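Local atomic coordinates of cystathionine gamma-synthase (Xanthomonas oryzae pv. oryzae KACC 10331, PDB entry 6LD7), a protein that probably joins an activated homoserine ester to cysteine to give cystathionine on the way to methionine, using pyridoxal 5'-phosphate as cofactor. Residues P101-V106 with S148-L153; V106-A111 with A133-P138. The protein carries 1 engineered substitution. All coordinates share one frame; numbering follows the deposited sequence.

Contact 1: residues P101-V106 with S148-L153; sequences PGDTLV and SPKLVL
L105 and V106 run beside L151 and V152 as parallel strand neighbours, the short axes of 104-106 and 151-153 approaching to 4.7 Å at 25° to each other. Two firm backbone bonds zip the pair: V106 N gives to L151 O at 2.9 Å, in the carbonyl plane, and L153 N reaches V106 O at 2.9 Å. At the entry to the strands T104 O takes K150 N at 2.8 Å and L151 N only weakly, while one water links T104 N to S148 O.

Side chains then split between the two faces of the sheet. L105 and L151 lie side by side, with CD1 of L105 3.7 Å from CG of L151, and helix 87-98 covers them. Facing the other way, V106 has CG1 anti to its backbone N (chi1 -177°), which puts the CG2 branch against P149; its 3.5 Å approach to P149 CB is tight for two carbons. CG2 of V152 packs against V106 CB on the same face. Near the mouth of the strands, D103 runs next to the aliphatic part of K150, its OD2 3.7 Å from K150 CG; the lysine amine stays beyond salt-bridge range and bonds weakly to V98 O, and OD2 is held instead by Q100 N. Parallel strands packed against helices in this way are characteristic of the large PLP-binding domain of fold-type I enzymes.

Contact 2: residues V106-A111 with A133-P138; sequences VVPHDA and ADLTVP. Engineered in segment 133-138: V137 (natural residue Asp).
H109 and D134 stack where strand 104-108 and the edge strand 129-133 of the central, mixed sheet run out into loops, two parallel neighbours joined by a right-handed beta-alpha-beta crossover through helix 113-124. The imidazole and carboxylate planes lie 22° apart, both side chains pointing the same way. CE1 of H109 sits 3.4 Å from D134 CG, and D134 CB makes a CH-pi contact over one face, 4.0 Å from the ring centroid and offset toward the rim. D110 CB covers the opposite face. With chi1 at 77°, H109 CG is tucked between the backbone N and the carbonyl carbon, which sets the ring alongside the D134 carboxylate.

Next to the stack, the backbones are tied twice: A133 N gives to V107 O, and H109 N meets A133 O at 2.9 Å from above the carbonyl plane, 35° out of it. The apolar side chains lie deeper. CG1 of V106 rests on A133 CB, and the P108 ring and L135 side chain meet at an angle, CG of P108 4.1 Å from CD1 of L135, with L135 also packed on L141 of helix 138-145.

The loop leading to that helix is shaped by D134, whose OD1 closes an Asx turn with T136 N, while a type I turn runs on to V137, an engineered residue at the helix N-cap. A single water joins the two segments, lying in the H109 ring plane 3.1 Å from ND1 and accepting from L135 N.

Overall arrangement
Both contacts use strand 104-108, which they share at V106, and they lie about 13 Å apart between centres. Contact 1 pairs its first half with the inner strand 151-155; contact 2 pairs its end with the edge strand 129-133, nested in the chain loop that contact 1 closes. Both are largely buried, with apolar residues in the middle. Their polar ends differ: contact 1, with no fully exposed touching residue, has an aspartate beside a lysine at the start of the strands, contact 2 an exposed histidine stacked on a carboxylate where they end. The two also touch directly, L153 O packing on P108 CD and L135 CD1; backbone hydrogen bonds on the two sides of 104-108 hold the strands in one sheet.

Contact 1: residues P101-V106 with S148-L153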
ATOM      1  N   PRO C 101     -13.711 -14.035 -35.992  1.00 35.87           N
ATOM      2  CA  PRO C 101     -14.600 -15.101 -36.481  1.00 37.81           C
ATOM      3  C   PRO C 101     -14.038 -15.683 -37.769  1.00 31.06           C
ATOM      4  O   PRO C 101     -13.444 -14.967 -38.558  1.00 35.43           O
ATOM      5  CB  PRO C 101     -15.978 -14.390 -36.644  1.00 37.61           C
ATOM      6  CG  PRO C 101     -15.872 -13.379 -35.503  1.00 38.13           C
ATOM      7  CD  PRO C 101     -14.473 -12.812 -35.694  1.00 37.55           C
ATOM      8  N   GLY C 102     -14.208 -16.972 -37.926  1.00 36.67           N
ATOM      9  CA  GLY C 102     -13.618 -17.774 -39.010  1.00 36.95           C
ATOM     10  C   GLY C 102     -12.236 -18.328 -38.664  1.00 40.03           C
ATOM     11  O   GLY C 102     -11.786 -19.211 -39.376  1.00 39.88           O
ATOM     12  N   ASP C 103     -11.540 -17.812 -37.648  1.00 36.74           N
ATOM     13  CA  ASP C 103     -10.224 -18.348 -37.239  1.00 34.29           C
ATOM     14  C   ASP C 103     -10.500 -19.513 -36.294  1.00 34.21           C
ATOM     15  O   ASP C 103     -11.475 -19.511 -35.560  1.00 31.41           O
ATOM     16  CB  ASP C 103      -9.334 -17.385 -36.468  1.00 35.92           C
ATOM     17  CG  ASP C 103      -8.815 -16.246 -37.283  1.00 39.16           C
ATOM     18  OD1 ASP C 103      -8.901 -16.371 -38.471  1.00 42.15           O
ATOM     19  OD2 ASP C 103      -8.347 -15.220 -36.703  1.00 43.06           O
ATOM     20  N   THR C 104      -9.525 -20.404 -36.211  1.00 34.37           N
ATOM     21  CA  THR C 104      -9.567 -21.569 -35.330  1.00 34.54           C
ATOM     22  C   THR C 104      -8.396 -21.469 -34.365  1.00 31.65           C
ATOM     23  O   THR C 104      -7.272 -21.131 -34.770  1.00 29.87           O
ATOM     24  CB  THR C 104      -9.538 -22.853 -36.198  1.00 36.16           C
ATOM     25  OG1 THR C 104     -10.795 -23.005 -36.872  1.00 37.78           O
ATOM     26  CG2 THR C 104      -9.431 -24.059 -35.322  1.00 38.50           C
ATOM     27  N   LEU C 105      -8.661 -21.887 -33.159  1.00 32.23           N
ATOM     28  CA  LEU C 105      -7.686 -21.967 -32.071  1.00 33.00           C
ATOM     29  C   LEU C 105      -7.550 -23.447 -31.690  1.00 32.49           C
ATOM     30  O   LEU C 105      -8.575 -24.124 -31.431  1.00 30.83           O
ATOM     31  CB  LEU C 105      -8.214 -21.179 -30.869  1.00 31.56           C
ATOM     32  CG  LEU C 105      -7.486 -21.443 -29.552  1.00 31.54           C
ATOM     33  CD1 LEU C 105      -6.105 -20.801 -29.628  1.00 30.55           C
ATOM     34  CD2 LEU C 105      -8.269 -20.859 -28.354  1.00 32.82           C
ATOM     35  N   VAL C 106      -6.316 -23.885 -31.563  1.00 31.04           N
ATOM     36  CA  VAL C 106      -6.040 -25.236 -31.053  1.00 29.92           C
ATOM     37  C   VAL C 106      -5.686 -25.139 -29.576  1.00 29.39           C
ATOM     38  O   VAL C 106      -4.843 -24.381 -29.241  1.00 26.47           O
ATOM     39  CB  VAL C 106      -4.896 -25.883 -31.843  1.00 29.63           C
ATOM     40  CG1 VAL C 106      -4.678 -27.284 -31.343  1.00 31.48           C
ATOM     41  CG2 VAL C 106      -5.196 -25.858 -33.317  1.00 31.54           C
ATOM     42  N   SER C 148      -5.431 -25.728 -40.771  1.00 43.00           N
ATOM     43  CA  SER C 148      -4.878 -24.360 -40.906  1.00 41.82           C
ATOM     44  C   SER C 148      -5.318 -23.477 -39.746  1.00 42.63           C
ATOM     45  O   SER C 148      -5.922 -22.469 -39.955  1.00 38.17           O
ATOM     46  CB  SER C 148      -5.300 -23.733 -42.185  1.00 42.99           C
ATOM     47  OG  SER C 148      -4.644 -24.381 -43.236  1.00 54.54           O
ATOM     48  N   PRO C 149      -5.024 -23.763 -38.476  1.00 39.28           N
ATOM     49  CA  PRO C 149      -5.509 -22.928 -37.382  1.00 34.05           C
ATOM     50  C   PRO C 149      -4.758 -21.602 -37.351  1.00 32.03           C
ATOM     51  O   PRO C 149      -3.653 -21.492 -37.874  1.00 29.71           O
ATOM     52  CB  PRO C 149      -5.238 -23.790 -36.134  1.00 36.65           C
ATOM     53  CG  PRO C 149      -4.091 -24.688 -36.541  1.00 38.45           C
ATOM     54  CD  PRO C 149      -4.219 -24.893 -38.041  1.00 39.95           C
ATOM     55  N   LYS C 150      -5.327 -20.583 -36.705  1.00 31.42           N
ATOM     56  CA  LYS C 150      -4.607 -19.299 -36.593  1.00 29.75           C
ATOM     57  C   LYS C 150      -3.616 -19.377 -35.436  1.00 28.51           C
ATOM     58  O   LYS C 150      -2.562 -18.698 -35.452  1.00 28.93           O
ATOM     59  CB  LYS C 150      -5.628 -18.198 -36.330  1.00 37.17           C
ATOM     60  CG  LYS C 150      -5.028 -16.816 -36.219  1.00 41.45           C
ATOM     61  CD  LYS C 150      -4.621 -16.324 -37.566  1.00 44.09           C
ATOM     62  CE  LYS C 150      -3.617 -15.231 -37.387  1.00 49.99           C
ATOM     63  NZ  LYS C 150      -4.375 -13.999 -37.306  1.00 58.85           N
ATOM     64  N   LEU C 151      -4.001 -20.040 -34.361  1.00 26.61           N
ATOM     65  CA  LEU C 151      -3.242 -19.928 -33.098  1.00 28.04           C
ATOM     66  C   LEU C 151      -3.286 -21.288 -32.467  1.00 25.67           C
ATOM     67  O   LEU C 151      -4.386 -21.868 -32.462  1.00 28.73           O
ATOM     68  CB  LEU C 151      -3.951 -18.891 -32.175  1.00 28.12           C
ATOM     69  CG  LEU C 151      -3.325 -18.645 -30.806  1.00 28.78           C
ATOM     70  CD1 LEU C 151      -1.918 -18.142 -30.997  1.00 31.64           C
ATOM     71  CD2 LEU C 151      -4.154 -17.588 -30.043  1.00 30.04           C
ATOM     72  N   VAL C 152      -2.183 -21.669 -31.842  1.00 27.96           N
ATOM     73  CA  VAL C 152      -2.061 -22.911 -31.044  1.00 28.87           C
ATOM     74  C   VAL C 152      -1.589 -22.534 -29.670  1.00 26.57           C
ATOM     75  O   VAL C 152      -0.587 -21.851 -29.568  1.00 27.07           O
ATOM     76  CB  VAL C 152      -1.041 -23.869 -31.683  1.00 28.55           C
ATOM     77  CG1 VAL C 152      -0.862 -25.087 -30.815  1.00 29.36           C
ATOM     78  CG2 VAL C 152      -1.433 -24.207 -33.078  1.00 30.46           C
ATOM     79  N   LEU C 153      -2.296 -23.004 -28.681  1.00 27.06           N
ATOM     80  CA  LEU C 153      -1.960 -22.794 -27.265  1.00 28.77           C
ATOM     81  C   LEU C 153      -1.218 -24.057 -26.785  1.00 28.97           C
ATOM     82  O   LEU C 153      -1.765 -25.201 -26.939  1.00 28.72           O
ATOM     83  CB  LEU C 153      -3.214 -22.520 -26.420  1.00 28.13           C
ATOM     84  CG  LEU C 153      -3.041 -22.654 -24.900  1.00 31.39           C
ATOM     85  CD1 LEU C 153      -2.206 -21.528 -24.376  1.00 31.98           C
ATOM     86  CD2 LEU C 153      -4.388 -22.643 -24.172  1.00 33.70           C
TER
HETATM   87  O   HOH W   1      -7.902 -20.515 -38.618  1.00 35.75           O

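Contact 2: residues V106-A111 with A133-P138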
ATOM      1  N   VAL C 106      -6.316 -23.885 -31.563  1.00 31.04           N
ATOM      2  CA  VAL C 106      -6.040 -25.236 -31.053  1.00 29.92           C
ATOM      3  C   VAL C 106      -5.686 -25.139 -29.576  1.00 29.39           C
ATOM      4  O   VAL C 106      -4.843 -24.381 -29.241  1.00 26.47           O
ATOM      5  CB  VAL C 106      -4.896 -25.883 -31.843  1.00 29.63           C
ATOM      6  CG1 VAL C 106      -4.678 -27.284 -31.343  1.00 31.48           C
ATOM      7  CG2 VAL C 106      -5.196 -25.858 -33.317  1.00 31.54           C
ATOM      8  N   VAL C 107      -6.326 -25.956 -28.760  1.00 29.85           N
ATOM      9  CA  VAL C 107      -6.220 -25.981 -27.280  1.00 31.84           C
ATOM     10  C   VAL C 107      -5.825 -27.378 -26.854  1.00 31.34           C
ATOM     11  O   VAL C 107      -6.422 -28.335 -27.318  1.00 31.98           O
ATOM     12  CB  VAL C 107      -7.606 -25.642 -26.721  1.00 32.74           C
ATOM     13  CG1 VAL C 107      -7.623 -25.756 -25.252  1.00 37.89           C
ATOM     14  CG2 VAL C 107      -7.921 -24.240 -27.151  1.00 38.29           C
ATOM     15  N   PRO C 108      -4.908 -27.527 -25.885  1.00 31.33           N
ATOM     16  CA  PRO C 108      -4.606 -28.828 -25.320  1.00 30.79           C
ATOM     17  C   PRO C 108      -5.843 -29.401 -24.632  1.00 33.08           C
ATOM     18  O   PRO C 108      -6.496 -28.653 -23.971  1.00 30.86           O
ATOM     19  CB  PRO C 108      -3.534 -28.568 -24.257  1.00 31.35           C
ATOM     20  CG  PRO C 108      -2.956 -27.241 -24.685  1.00 32.39           C
ATOM     21  CD  PRO C 108      -4.115 -26.451 -25.292  1.00 31.56           C
ATOM     22  N   HIS C 109      -6.044 -30.707 -24.752  1.00 31.57           N
ATOM     23  CA  HIS C 109      -7.108 -31.473 -24.079  1.00 34.13           C
ATOM     24  C   HIS C 109      -7.049 -31.219 -22.572  1.00 35.95           C
ATOM     25  O   HIS C 109      -8.056 -31.206 -21.946  1.00 38.14           O
ATOM     26  CB  HIS C 109      -6.994 -32.915 -24.583  1.00 38.41           C
ATOM     27  CG  HIS C 109      -5.876 -33.695 -23.949  1.00 42.55           C
ATOM     28  ND1 HIS C 109      -4.493 -33.342 -24.064  1.00 45.63           N
ATOM     29  CD2 HIS C 109      -5.920 -34.724 -23.082  1.00 45.05           C
ATOM     30  CE1 HIS C 109      -3.778 -34.152 -23.314  1.00 45.86           C
ATOM     31  NE2 HIS C 109      -4.629 -34.984 -22.693  1.00 42.28           N
ATOM     32  N   ASP C 110      -5.899 -31.026 -21.956  1.00 34.80           N
ATOM     33  CA  ASP C 110      -5.832 -30.969 -20.475  1.00 35.54           C
ATOM     34  C   ASP C 110      -5.492 -29.523 -20.027  1.00 38.11           C
ATOM     35  O   ASP C 110      -4.911 -29.344 -18.980  1.00 35.06           O
ATOM     36  CB  ASP C 110      -4.807 -32.013 -20.011  1.00 36.06           C
ATOM     37  CG  ASP C 110      -3.398 -31.850 -20.581  1.00 36.73           C
ATOM     38  OD1 ASP C 110      -3.198 -30.965 -21.413  1.00 34.20           O
ATOM     39  OD2 ASP C 110      -2.475 -32.647 -20.170  1.00 38.66           O
ATOM     40  N   ALA C 111      -5.720 -28.504 -20.847  1.00 37.26           N
ATOM     41  CA  ALA C 111      -5.396 -27.102 -20.440  1.00 41.74           C
ATOM     42  C   ALA C 111      -6.146 -26.727 -19.129  1.00 35.11           C
ATOM     43  O   ALA C 111      -7.204 -27.263 -18.878  1.00 33.05           O
ATOM     44  CB  ALA C 111      -5.778 -26.134 -21.557  1.00 41.76           C
ATOM     45  N   ALA C 133      -6.804 -30.985 -28.949  1.00 36.24           N
ATOM     46  CA  ALA C 133      -5.697 -31.843 -29.420  1.00 35.58           C
ATOM     47  C   ALA C 133      -4.890 -32.265 -28.214  1.00 33.90           C
ATOM     48  O   ALA C 133      -4.792 -31.510 -27.224  1.00 32.72           O
ATOM     49  CB  ALA C 133      -4.820 -31.141 -30.407  1.00 35.98           C
ATOM     50  N   ASP C 134      -4.349 -33.457 -28.288  1.00 32.24           N
ATOM     51  CA  ASP C 134      -3.299 -33.919 -27.350  1.00 31.03           C
ATOM     52  C   ASP C 134      -1.980 -33.589 -28.031  1.00 32.10           C
ATOM     53  O   ASP C 134      -1.571 -34.318 -28.969  1.00 30.25           O
ATOM     54  CB  ASP C 134      -3.491 -35.392 -26.982  1.00 33.22           C
ATOM     55  CG  ASP C 134      -2.467 -35.852 -25.951  1.00 36.47           C
ATOM     56  OD1 ASP C 134      -1.364 -35.145 -25.798  1.00 32.71           O
ATOM     57  OD2 ASP C 134      -2.760 -36.898 -25.332  1.00 33.60           O
ATOM     58  N   LEU C 135      -1.342 -32.499 -27.624  1.00 29.93           N
ATOM     59  CA  LEU C 135      -0.099 -32.033 -28.248  1.00 32.43           C
ATOM     60  C   LEU C 135       1.081 -32.988 -27.984  1.00 31.50           C
ATOM     61  O   LEU C 135       2.177 -32.739 -28.547  1.00 31.73           O
ATOM     62  CB  LEU C 135       0.172 -30.597 -27.767  1.00 33.17           C
ATOM     63  CG  LEU C 135      -0.893 -29.550 -28.092  1.00 35.72           C
ATOM     64  CD1 LEU C 135      -0.348 -28.183 -27.757  1.00 39.29           C
ATOM     65  CD2 LEU C 135      -1.305 -29.568 -29.547  1.00 39.44           C
ATOM     66  N   THR C 136       0.970 -33.981 -27.099  1.00 32.80           N
ATOM     67  CA  THR C 136       2.022 -35.024 -26.929  1.00 32.45           C
ATOM     68  C   THR C 136       1.782 -36.184 -27.916  1.00 33.85           C
ATOM     69  O   THR C 136       2.534 -37.069 -27.919  1.00 32.39           O
ATOM     70  CB  THR C 136       2.010 -35.606 -25.517  1.00 33.73           C
ATOM     71  OG1 THR C 136       0.779 -36.323 -25.263  1.00 32.61           O
ATOM     72  CG2 THR C 136       2.162 -34.533 -24.468  1.00 34.02           C
ATOM     73  N   VAL C 137       0.708 -36.184 -28.704  1.00 33.03           N
ATOM     74  CA  VAL C 137       0.414 -37.232 -29.718  1.00 32.43           C
ATOM     75  C   VAL C 137       0.606 -36.658 -31.108  1.00 33.75           C
ATOM     76  O   VAL C 137      -0.176 -35.851 -31.596  1.00 33.03           O
ATOM     77  CB  VAL C 137      -0.999 -37.817 -29.558  1.00 32.38           C
ATOM     78  CG1 VAL C 137      -1.268 -38.884 -30.619  1.00 33.80           C
ATOM     79  CG2 VAL C 137      -1.212 -38.330 -28.164  1.00 32.74           C
ATOM     80  N   PRO C 138       1.614 -37.120 -31.874  1.00 34.79           N
ATOM     81  CA  PRO C 138       1.879 -36.488 -33.169  1.00 32.88           C
ATOM     82  C   PRO C 138       0.656 -36.443 -34.080  1.00 35.16           C
ATOM     83  O   PRO C 138       0.495 -35.467 -34.753  1.00 36.51           O
ATOM     84  CB  PRO C 138       3.080 -37.290 -33.737  1.00 34.23           C
ATOM     85  CG  PRO C 138       3.815 -37.723 -32.415  1.00 34.24           C
ATOM     86  CD  PRO C 138       2.699 -38.013 -31.421  1.00 35.13           C
TER
HETATM   87  O   HOH W   2      -1.985 -31.602 -24.832  1.00 41.92           O